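Local coordinates for protein arylsulfatase (Pseudoalteromonas sp. MB47, PDB 7AJ0) that probably hydrolyses sulfate esters of the algal polysaccharide fucoidan in an exo-acting manner, as a calcium-binding member of the sulfatase family, at residues Pro115-Leu120 and Tyr506-Ile511; Ala108-Arg113 and Asn133-Glu138; Lys21-Pro26 and Met398-Ile403. All coordinates share one frame; numbering follows the deposited sequence.

Contact 1. Residues Pro115-Leu120 and Tyr506-Ile511; sequences PVRSGL and YPNTDI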
loop_
_atom_site.group_PDB
_atom_site.type_symbol
_atom_site.label_atom_id
_atom_site.label_comp_id
_atom_site.label_asym_id
_atom_site.label_seq_id
_atom_site.Cartn_x
_atom_site.Cartn_y
_atom_site.Cartn_z
ATOM N N PRO A 115 -7.572 -23.096 -24.736
ATOM C CA PRO A 115 -8.880 -23.575 -24.255
ATOM C C PRO A 115 -10.029 -22.614 -24.509
ATOM O O PRO A 115 -11.189 -23.038 -24.438
ATOM C CB PRO A 115 -8.652 -23.791 -22.751
ATOM C CG PRO A 115 -7.434 -23.008 -22.414
ATOM C CD PRO A 115 -6.587 -22.957 -23.646
ATOM N N VAL A 116 -9.759 -21.341 -24.804
ATOM C CA VAL A 116 -10.859 -20.437 -25.118
ATOM C C VAL A 116 -11.529 -20.847 -26.426
ATOM O O VAL A 116 -12.723 -20.591 -26.628
ATOM C CB VAL A 116 -10.362 -18.980 -25.166
ATOM C CG1 VAL A 116 -9.433 -18.759 -26.352
ATOM C CG2 VAL A 116 -11.545 -18.024 -25.211
ATOM N N ARG A 117 -10.786 -21.494 -27.327
ATOM C CA ARG A 117 -11.386 -21.961 -28.572
ATOM C C ARG A 117 -12.282 -23.170 -28.332
ATOM O O ARG A 117 -13.355 -23.287 -28.935
ATOM C CB ARG A 117 -10.301 -22.318 -29.587
ATOM C CG ARG A 117 -9.294 -21.216 -29.869
ATOM C CD ARG A 117 -8.443 -21.570 -31.077
ATOM N NE ARG A 117 -7.295 -20.683 -31.241
ATOM C CZ ARG A 117 -7.319 -19.529 -31.902
ATOM N NH1 ARG A 117 -8.439 -19.099 -32.465
ATOM N NH2 ARG A 117 -6.216 -18.800 -31.997
ATOM N N SER A 118 -11.858 -24.076 -27.452
ATOM C CA SER A 118 -12.561 -25.334 -27.243
ATOM C C SER A 118 -13.683 -25.231 -26.222
ATOM O O SER A 118 -14.640 -26.010 -26.284
ATOM C CB SER A 118 -11.573 -26.415 -26.790
ATOM O OG SER A 118 -11.013 -26.097 -25.526
ATOM N N GLY A 119 -13.595 -24.284 -25.292
ATOM C CA GLY A 119 -14.508 -24.226 -24.176
ATOM C C GLY A 119 -14.018 -24.931 -22.934
ATOM O O GLY A 119 -14.720 -24.921 -21.913
ATOM N N LEU A 120 -12.835 -25.533 -22.985
ATOM C CA LEU A 120 -12.280 -26.293 -21.866
ATOM C C LEU A 120 -11.487 -25.393 -20.923
ATOM O O LEU A 120 -10.318 -25.639 -20.624
ATOM C CB LEU A 120 -11.418 -27.430 -22.402
ATOM C CG LEU A 120 -12.139 -28.407 -23.334
ATOM C CD1 LEU A 120 -11.162 -29.360 -24.005
ATOM C CD2 LEU A 120 -13.204 -29.181 -22.568
ATOM N N TYR A 506 -12.460 -18.148 -37.171
ATOM C CA TYR A 506 -12.691 -19.495 -36.649
ATOM C C TYR A 506 -13.388 -19.356 -35.304
ATOM O O TYR A 506 -12.730 -19.218 -34.263
ATOM C CB TYR A 506 -11.382 -20.269 -36.525
ATOM C CG TYR A 506 -10.689 -20.495 -37.847
ATOM C CD1 TYR A 506 -9.786 -19.568 -38.348
ATOM C CD2 TYR A 506 -10.944 -21.635 -38.600
ATOM C CE1 TYR A 506 -9.153 -19.771 -39.560
ATOM C CE2 TYR A 506 -10.318 -21.845 -39.812
ATOM C CZ TYR A 506 -9.424 -20.912 -40.287
ATOM O OH TYR A 506 -8.800 -21.122 -41.494
ATOM N N PRO A 507 -14.721 -19.392 -35.283
ATOM C CA PRO A 507 -15.445 -19.075 -34.044
ATOM C C PRO A 507 -15.057 -19.992 -32.896
ATOM O O PRO A 507 -14.824 -21.187 -33.078
ATOM C CB PRO A 507 -16.919 -19.264 -34.432
ATOM C CG PRO A 507 -16.949 -19.128 -35.912
ATOM C CD PRO A 507 -15.641 -19.682 -36.401
ATOM N N ASN A 508 -14.993 -19.411 -31.700
ATOM C CA ASN A 508 -14.761 -20.187 -30.493
ATOM C C ASN A 508 -16.011 -20.988 -30.133
ATOM O O ASN A 508 -17.129 -20.673 -30.548
ATOM C CB ASN A 508 -14.372 -19.276 -29.329
ATOM C CG ASN A 508 -13.015 -18.618 -29.526
ATOM O OD1 ASN A 508 -12.164 -19.117 -30.263
ATOM N ND2 ASN A 508 -12.804 -17.492 -28.853
ATOM N N THR A 509 -15.806 -22.037 -29.342
ATOM C CA THR A 509 -16.902 -22.902 -28.934
ATOM C C THR A 509 -17.637 -22.312 -27.737
ATOM O O THR A 509 -17.014 -21.918 -26.746
ATOM C CB THR A 509 -16.379 -24.297 -28.585
ATOM O OG1 THR A 509 -15.810 -24.904 -29.751
ATOM C CG2 THR A 509 -17.501 -25.172 -28.050
ATOM N N ASP A 510 -18.962 -22.256 -27.832
ATOM C CA ASP A 510 -19.832 -21.871 -26.724
ATOM C C ASP A 510 -20.541 -23.133 -26.246
ATOM O O ASP A 510 -21.367 -23.700 -26.972
ATOM C CB ASP A 510 -20.830 -20.800 -27.156
ATOM C CG ASP A 510 -21.670 -20.281 -26.001
ATOM O OD1 ASP A 510 -21.460 -20.731 -24.853
ATOM O OD2 ASP A 510 -22.543 -19.420 -26.244
ATOM N N ILE A 511 -20.213 -23.580 -25.033
ATOM C CA ILE A 511 -20.779 -24.825 -24.525
ATOM C C ILE A 511 -22.064 -24.613 -23.732
ATOM O O ILE A 511 -22.832 -25.569 -23.549
ATOM C CB ILE A 511 -19.753 -25.578 -23.658
ATOM C CG1 ILE A 511 -19.429 -24.800 -22.381
ATOM C CG2 ILE A 511 -18.476 -25.827 -24.454
ATOM C CD1 ILE A 511 -18.618 -25.601 -21.367
HETATM O O HOH W 1 -11.160 -20.281 -32.424
HETATM O O HOH W 2 -13.971 -23.845 -31.986
#

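Contact 2. Residues Ala108-Arg113 and Asn133-Glu138; sequences ALTTGR and NPWEKE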
loop_
_atom_site.group_PDB
_atom_site.type_symbol
_atom_site.label_atom_id
_atom_site.label_comp_id
_atom_site.label_asym_id
_atom_site.label_seq_id
_atom_site.Cartn_x
_atom_site.Cartn_y
_atom_site.Cartn_z
ATOM N N ALA A 108 -4.992 -27.795 -23.483
ATOM C CA ALA A 108 -4.072 -27.359 -24.527
ATOM C C ALA A 108 -3.119 -28.480 -24.918
ATOM O O ALA A 108 -2.809 -28.662 -26.101
ATOM C CB ALA A 108 -3.294 -26.131 -24.057
ATOM N N LEU A 109 -2.650 -29.247 -23.935
ATOM C CA LEU A 109 -1.712 -30.325 -24.218
ATOM C C LEU A 109 -2.361 -31.449 -25.013
ATOM O O LEU A 109 -1.660 -32.181 -25.722
ATOM C CB LEU A 109 -1.143 -30.867 -22.909
ATOM C CG LEU A 109 -0.245 -32.099 -22.994
ATOM C CD1 LEU A 109 1.061 -31.764 -23.692
ATOM C CD2 LEU A 109 0.002 -32.650 -21.598
ATOM N N THR A 110 -3.681 -31.608 -24.914
ATOM C CA THR A 110 -4.368 -32.724 -25.554
ATOM C C THR A 110 -5.302 -32.289 -26.677
ATOM O O THR A 110 -6.096 -33.106 -27.155
ATOM C CB THR A 110 -5.159 -33.528 -24.515
ATOM O OG1 THR A 110 -6.134 -32.682 -23.889
ATOM C CG2 THR A 110 -4.224 -34.099 -23.460
ATOM N N THR A 111 -5.228 -31.030 -27.111
ATOM C CA THR A 111 -6.021 -30.580 -28.247
ATOM C C THR A 111 -5.260 -29.679 -29.207
ATOM O O THR A 111 -5.803 -29.360 -30.268
ATOM C CB THR A 111 -7.276 -29.828 -27.776
ATOM O OG1 THR A 111 -6.897 -28.600 -27.142
ATOM C CG2 THR A 111 -8.081 -30.676 -26.803
ATOM N N GLY A 112 -4.037 -29.261 -28.887
ATOM C CA GLY A 112 -3.330 -28.320 -29.730
ATOM C C GLY A 112 -3.973 -26.958 -29.809
ATOM O O GLY A 112 -3.657 -26.184 -30.716
ATOM N N ARG A 113 -4.854 -26.632 -28.868
ATOM C CA ARG A 113 -5.720 -25.470 -28.994
ATOM C C ARG A 113 -5.843 -24.744 -27.667
ATOM O O ARG A 113 -6.084 -25.371 -26.631
ATOM C CB ARG A 113 -7.109 -25.895 -29.494
ATOM C CG ARG A 113 -7.202 -25.985 -31.001
ATOM C CD ARG A 113 -8.248 -26.977 -31.461
ATOM N NE ARG A 113 -9.589 -26.686 -30.960
ATOM C CZ ARG A 113 -10.379 -25.726 -31.430
ATOM N NH1 ARG A 113 -9.961 -24.935 -32.407
ATOM N NH2 ARG A 113 -11.589 -25.555 -30.915
ATOM N N ASN A 133 -21.016 -31.839 -25.835
ATOM C CA ASN A 133 -19.774 -32.262 -25.200
ATOM C C ASN A 133 -18.601 -31.707 -25.994
ATOM O O ASN A 133 -18.391 -32.133 -27.139
ATOM C CB ASN A 133 -19.708 -33.785 -25.130
ATOM C CG ASN A 133 -18.360 -34.293 -24.644
ATOM O OD1 ASN A 133 -17.553 -33.539 -24.100
ATOM N ND2 ASN A 133 -18.114 -35.582 -24.839
ATOM N N PRO A 134 -17.815 -30.778 -25.447
ATOM C CA PRO A 134 -16.709 -30.207 -26.234
ATOM C C PRO A 134 -15.768 -31.253 -26.799
ATOM O O PRO A 134 -15.142 -31.019 -27.841
ATOM C CB PRO A 134 -15.990 -29.298 -25.226
ATOM C CG PRO A 134 -16.997 -29.020 -24.160
ATOM C CD PRO A 134 -17.854 -30.246 -24.071
ATOM N N TRP A 135 -15.656 -32.412 -26.149
ATOM C CA TRP A 135 -14.676 -33.405 -26.563
ATOM C C TRP A 135 -15.080 -34.166 -27.817
ATOM O O TRP A 135 -14.212 -34.764 -28.461
ATOM C CB TRP A 135 -14.420 -34.388 -25.421
ATOM C CG TRP A 135 -13.294 -33.950 -24.552
ATOM C CD1 TRP A 135 -13.371 -33.501 -23.268
ATOM C CD2 TRP A 135 -11.912 -33.895 -24.917
ATOM N NE1 TRP A 135 -12.118 -33.181 -22.806
ATOM C CE2 TRP A 135 -11.205 -33.414 -23.800
ATOM C CE3 TRP A 135 -11.203 -34.211 -26.079
ATOM C CZ2 TRP A 135 -9.823 -33.243 -23.810
ATOM C CZ3 TRP A 135 -9.832 -34.040 -26.088
ATOM C CH2 TRP A 135 -9.157 -33.561 -24.963
ATOM N N GLU A 136 -16.364 -34.165 -28.181
ATOM C CA GLU A 136 -16.744 -34.729 -29.473
ATOM C C GLU A 136 -16.051 -33.979 -30.603
ATOM O O GLU A 136 -15.531 -34.588 -31.543
ATOM C CB GLU A 136 -18.261 -34.686 -29.646
ATOM C CG GLU A 136 -19.027 -35.562 -28.664
ATOM C CD GLU A 136 -20.527 -35.553 -28.912
ATOM O OE1 GLU A 136 -21.279 -36.060 -28.051
ATOM O OE2 GLU A 136 -20.955 -35.039 -29.968
ATOM N N LYS A 137 -16.003 -32.650 -30.496
ATOM C CA LYS A 137 -15.429 -31.789 -31.525
ATOM C C LYS A 137 -13.907 -31.805 -31.497
ATOM O O LYS A 137 -13.268 -31.828 -32.554
ATOM C CB LYS A 137 -15.978 -30.375 -31.317
ATOM C CG LYS A 137 -15.394 -29.258 -32.154
ATOM C CD LYS A 137 -16.046 -27.935 -31.710
ATOM C CE LYS A 137 -15.469 -26.709 -32.410
ATOM N NZ LYS A 137 -15.972 -26.542 -33.805
ATOM N N GLU A 138 -13.309 -31.809 -30.308
ATOM C CA GLU A 138 -11.859 -31.772 -30.202
ATOM C C GLU A 138 -11.252 -33.109 -30.629
ATOM O O GLU A 138 -11.902 -34.157 -30.604
ATOM C CB GLU A 138 -11.438 -31.433 -28.772
ATOM C CG GLU A 138 -11.987 -30.108 -28.254
ATOM C CD GLU A 138 -11.595 -28.928 -29.123
ATOM O OE1 GLU A 138 -12.431 -28.015 -29.307
ATOM O OE2 GLU A 138 -10.451 -28.917 -29.625
HETATM O O HOH W 3 -8.750 -30.503 -30.980
#

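Contact 3. Residues Lys21-Pro26 and Met398-Ile403; sequences KPNMEP and MYFDGI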
loop_
_atom_site.group_PDB
_atom_site.type_symbol
_atom_site.label_atom_id
_atom_site.label_comp_id
_atom_site.label_asym_id
_atom_site.label_seq_id
_atom_site.Cartn_x
_atom_site.Cartn_y
_atom_site.Cartn_z
ATOM N N LYS A 21 -0.890 -23.792 -43.544
ATOM C CA LYS A 21 -2.317 -24.055 -43.702
ATOM C C LYS A 21 -3.111 -22.958 -42.999
ATOM O O LYS A 21 -2.752 -22.555 -41.888
ATOM C CB LYS A 21 -2.690 -25.424 -43.123
ATOM C CG LYS A 21 -4.046 -25.964 -43.576
ATOM C CD LYS A 21 -4.354 -27.311 -42.916
ATOM C CE LYS A 21 -5.799 -27.757 -43.162
ATOM N NZ LYS A 21 -6.255 -28.784 -42.169
ATOM N N PRO A 22 -4.179 -22.445 -43.613
ATOM C CA PRO A 22 -4.865 -21.280 -43.026
ATOM C C PRO A 22 -5.308 -21.456 -41.583
ATOM O O PRO A 22 -5.384 -20.463 -40.846
ATOM C CB PRO A 22 -6.078 -21.088 -43.953
ATOM C CG PRO A 22 -5.653 -21.670 -45.250
ATOM C CD PRO A 22 -4.764 -22.836 -44.910
ATOM N N ASN A 23 -5.613 -22.678 -41.154
ATOM C CA ASN A 23 -6.140 -22.922 -39.819
ATOM C C ASN A 23 -5.056 -23.294 -38.810
ATOM O O ASN A 23 -5.379 -23.823 -37.739
ATOM C CB ASN A 23 -7.192 -24.032 -39.866
ATOM C CG ASN A 23 -6.584 -25.393 -40.149
ATOM O OD1 ASN A 23 -5.640 -25.512 -40.930
ATOM N ND2 ASN A 23 -7.114 -26.426 -39.504
ATOM N N MET A 24 -3.789 -23.035 -39.125
ATOM C CA MET A 24 -2.670 -23.393 -38.266
ATOM C C MET A 24 -1.922 -22.135 -37.843
ATOM O O MET A 24 -1.726 -21.221 -38.649
ATOM C CB MET A 24 -1.695 -24.339 -38.980
ATOM C CG MET A 24 -2.326 -25.587 -39.560
ATOM S SD MET A 24 -2.596 -26.883 -38.340
ATOM C CE MET A 24 -0.909 -27.343 -37.941
ATOM N N GLU A 25 -1.496 -22.097 -36.588
ATOM C CA GLU A 25 -0.693 -20.978 -36.119
ATOM C C GLU A 25 0.519 -20.805 -37.031
ATOM O O GLU A 25 1.269 -21.769 -37.243
ATOM C CB GLU A 25 -0.236 -21.211 -34.677
ATOM C CG GLU A 25 0.621 -20.085 -34.099
ATOM C CD GLU A 25 -0.129 -18.767 -33.959
ATOM O OE1 GLU A 25 -1.378 -18.775 -34.025
ATOM O OE2 GLU A 25 0.532 -17.722 -33.781
ATOM N N PRO A 26 0.737 -19.618 -37.597
ATOM C CA PRO A 26 1.930 -19.415 -38.430
ATOM C C PRO A 26 3.199 -19.735 -37.657
ATOM O O PRO A 26 3.292 -19.495 -36.453
ATOM C CB PRO A 26 1.856 -17.930 -38.804
ATOM C CG PRO A 26 0.406 -17.593 -38.706
ATOM C CD PRO A 26 -0.131 -18.425 -37.572
ATOM N N MET A 398 -11.322 -25.805 -37.611
ATOM C CA MET A 398 -10.844 -25.456 -36.282
ATOM C C MET A 398 -9.433 -24.893 -36.377
ATOM O O MET A 398 -8.584 -25.440 -37.088
ATOM C CB MET A 398 -10.863 -26.679 -35.356
ATOM C CG MET A 398 -12.262 -27.167 -35.005
ATOM S SD MET A 398 -12.300 -28.858 -34.368
ATOM C CE MET A 398 -11.080 -28.774 -33.058
ATOM N N TYR A 399 -9.192 -23.795 -35.664
ATOM C CA TYR A 399 -7.868 -23.193 -35.617
ATOM C C TYR A 399 -7.024 -23.894 -34.561
ATOM O O TYR A 399 -7.493 -24.142 -33.446
ATOM C CB TYR A 399 -7.971 -21.702 -35.302
ATOM C CG TYR A 399 -6.705 -20.921 -35.571
ATOM C CD1 TYR A 399 -6.478 -20.341 -36.809
ATOM C CD2 TYR A 399 -5.742 -20.755 -34.586
ATOM C CE1 TYR A 399 -5.329 -19.622 -37.063
ATOM C CE2 TYR A 399 -4.587 -20.034 -34.833
ATOM C CZ TYR A 399 -4.388 -19.470 -36.074
ATOM O OH TYR A 399 -3.246 -18.751 -36.333
ATOM N N PHE A 400 -5.782 -24.212 -34.912
ATOM C CA PHE A 400 -4.864 -24.908 -34.019
ATOM C C PHE A 400 -3.702 -23.989 -33.675
ATOM O O PHE A 400 -3.021 -23.475 -34.569
ATOM C CB PHE A 400 -4.376 -26.207 -34.654
ATOM C CG PHE A 400 -5.396 -27.302 -34.621
ATOM C CD1 PHE A 400 -5.466 -28.163 -33.541
ATOM C CD2 PHE A 400 -6.299 -27.459 -35.658
ATOM C CE1 PHE A 400 -6.409 -29.167 -33.500
ATOM C CE2 PHE A 400 -7.245 -28.462 -35.622
ATOM C CZ PHE A 400 -7.301 -29.318 -34.541
ATOM N N ASP A 401 -3.484 -23.786 -32.378
ATOM C CA ASP A 401 -2.453 -22.881 -31.894
ATOM C C ASP A 401 -1.086 -23.535 -31.785
ATOM O O ASP A 401 -0.075 -22.823 -31.750
ATOM C CB ASP A 401 -2.864 -22.329 -30.527
ATOM C CG ASP A 401 -4.186 -21.590 -30.572
ATOM O OD1 ASP A 401 -4.227 -20.472 -31.126
ATOM O OD2 ASP A 401 -5.192 -22.134 -30.070
ATOM N N GLY A 402 -1.030 -24.863 -31.739
ATOM C CA GLY A 402 0.241 -25.536 -31.588
ATOM C C GLY A 402 1.084 -25.460 -32.846
ATOM O O GLY A 402 0.577 -25.388 -33.965
ATOM N N ILE A 403 2.400 -25.473 -32.645
ATOM C CA ILE A 403 3.374 -25.434 -33.728
ATOM C C ILE A 403 4.288 -26.642 -33.593
ATOM O O ILE A 403 4.758 -26.952 -32.491
ATOM C CB ILE A 403 4.192 -24.129 -33.708
ATOM C CG1 ILE A 403 3.270 -22.923 -33.900
ATOM C CG2 ILE A 403 5.274 -24.173 -34.776
ATOM C CD1 ILE A 403 3.910 -21.598 -33.536
HETATM O O HOH W 4 1.204 -24.267 -36.664
#

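Contact 1. Residues Pro115-Leu120 and Tyr506-Ile511
The C-terminal tail, just out of helix 489-505, runs across the end of the short helix 115-118 of the sulfatase fold, where Thr509 grips the carbonyl of Arg117 twice. Its backbone N donates to Arg117 O at 2.8 Å, tilted from the carbonyl plane, while Thr509 OG1 donates in that plane to the same Arg117 O at 3.1 Å. Both donors reach one oxygen because OG1 stands beside its own backbone N (chi1 -64°), which leaves Thr509 CG2 to lie 3.5 Å from Ser118 O. Asn508 slants across the helix: its CB packs on Val116 O at 3.4 Å and its OD1 comes equally near Arg117 CA. Amide and guanidinium planes stand 72° apart and are joined by a water, which accepts in plane from Arg117 NH1 and donates to Asn508 OD1 (2.7 Å) and Tyr506 O. Beyond the tail, Asp401 forms a salt bridge with Arg117 NH2, and Thr502 of helix 489-505 bonds NH1. With an alanine here instead of Asn508, the bridging water would probably lose one of its acceptors and a gap would open beside the Arg117 chain. Gly119 is the first residue past the helix, with positive phi (93°), and a CB there would run into Ile511 CG2. Past it, Ile511 CD1 comes to 4.0 Å from Gly119 O.

Contact 2. Residues Ala108-Arg113 and Asn133-Glu138
Thr111 and Arg113, at and just after the end of helix 102-111, meet Glu138 and Trp135 of the short helix 134-137 and its exit. The first helix and the glycine after it carry the sulfatase signature Cys-x-Ser-x-Arg-x4-Thr-Gly, from the calcium ligand Cys102 to Thr111 and Gly112, and this buried contact lies at the other end of that helix from the metal ligand. A side-on salt bridge joins Arg113 and Glu138. Arg113 NE donates to Glu138 OE2 at 2.7 Å, and Arg113 NH2 to Glu138 OE1 at 3.1 Å, each oxygen using its syn lone pair. The two flat groups are nearly coplanar, 12° apart. Two bends bring them together: the arginine chain folds at chi3 and the glutamate at chi2, so that the NE/NH2 edge, and not the NH1/NH2 edge, meets the carboxylate. The remaining nitrogen, Arg113 NH1, bonds Tyr399 O, so the guanidinium is fixed on two sides. OE2 has a further partner, a water 2.7 Å from Glu138 OE2 that also donates to Thr111 O. Beside the ion pair the indole of Trp135 comes in edge first, crossing both threonines at about a right angle. Trp135 CH2 lies 3.3 Å from Thr110 OG1, which sits in the ring plane, and 3.6 Å from Thr111 CG2. In Thr110 and Thr111 alike, OG1 stands between the backbone N and the carbonyl carbon (chi1 60° and 67°) and CG2 beside the N. Each hydroxyl thus turns back to its own helix, Thr110 OG1 to Arg106 O and Thr111 OG1 to Ala107 O, while Val160 O takes the indole NE1. Asn133 is the N-cap of the second helix, its OD1 accepting from Trp135 N at 3.0 Å.

Contact 3. Residues Lys21-Pro26 and Met398-Ile403
A single parallel beta bridge, Met24 with Phe400, ties the N-terminal arm ahead of helix 31-48 to the loop between helices 377-387 and 406-409 in this sulfatase. Phe400 supplies both backbone bonds: its N donates to Asn23 O at 2.9 Å, and its carbonyl accepts from Glu25 N almost in line with C=O (176°). Asn23, in the type I turn Lys21-Met24, extends the pairing with its side chain, ND2 donating to Met398 O at 3.0 Å. Asn23 O also lies over one face of the Tyr399 ring and takes a CA-H...O contact from Tyr399 CA at 3.3 Å. The phenol reaches forward alongside the arm towards Glu25 because CG of Tyr399 is anti to the backbone N (chi1 -165°). There Tyr399 OH donates to Glu25 OE1 at 3.0 Å, arriving from above the carboxylate plane, and Pro26 CD rests against the same hydroxyl. Near this bond Asp401 OD1 is 4.4 Å from Glu25 OE1; the like charges are probably eased by Arg117, which pairs with Asp401, whose other oxygen, OD2, takes the backbone N of Leu114. Met24 SD lies 4.1 Å from Phe400 CB, and both residues also pack on Met382 of helix 377-387. A water joins the backbones further on, donating to Glu25 O and Gly402 O. The glutamate's aliphatic part finishes the contact, Glu25 CG packing 3.7 Å from Ile403 CD1.

The three contacts form one continuous patch on one side of the chain's centre, where the N-terminal arm and the C-terminal tail pack near the end of helix 102-111, whose first residue, Cys102, is a calcium ligand. Contacts 1 and 2 have centres about 9 Å apart and touch, with Ser118 CB 3.1 Å from Glu138 OE1 and Lys137 against Thr509. Contact 3, its centre about 14 Å from each of the others, is joined to both by arginines: Arg117 NH2 meets Asp401 OD1 at 2.7 Å, and Arg113 NH1 lies 2.8 Å from Tyr399 O. Contact 2 is nearest the centre of the chain; its Thr110 side chain is about 13 Å from the calcium ion.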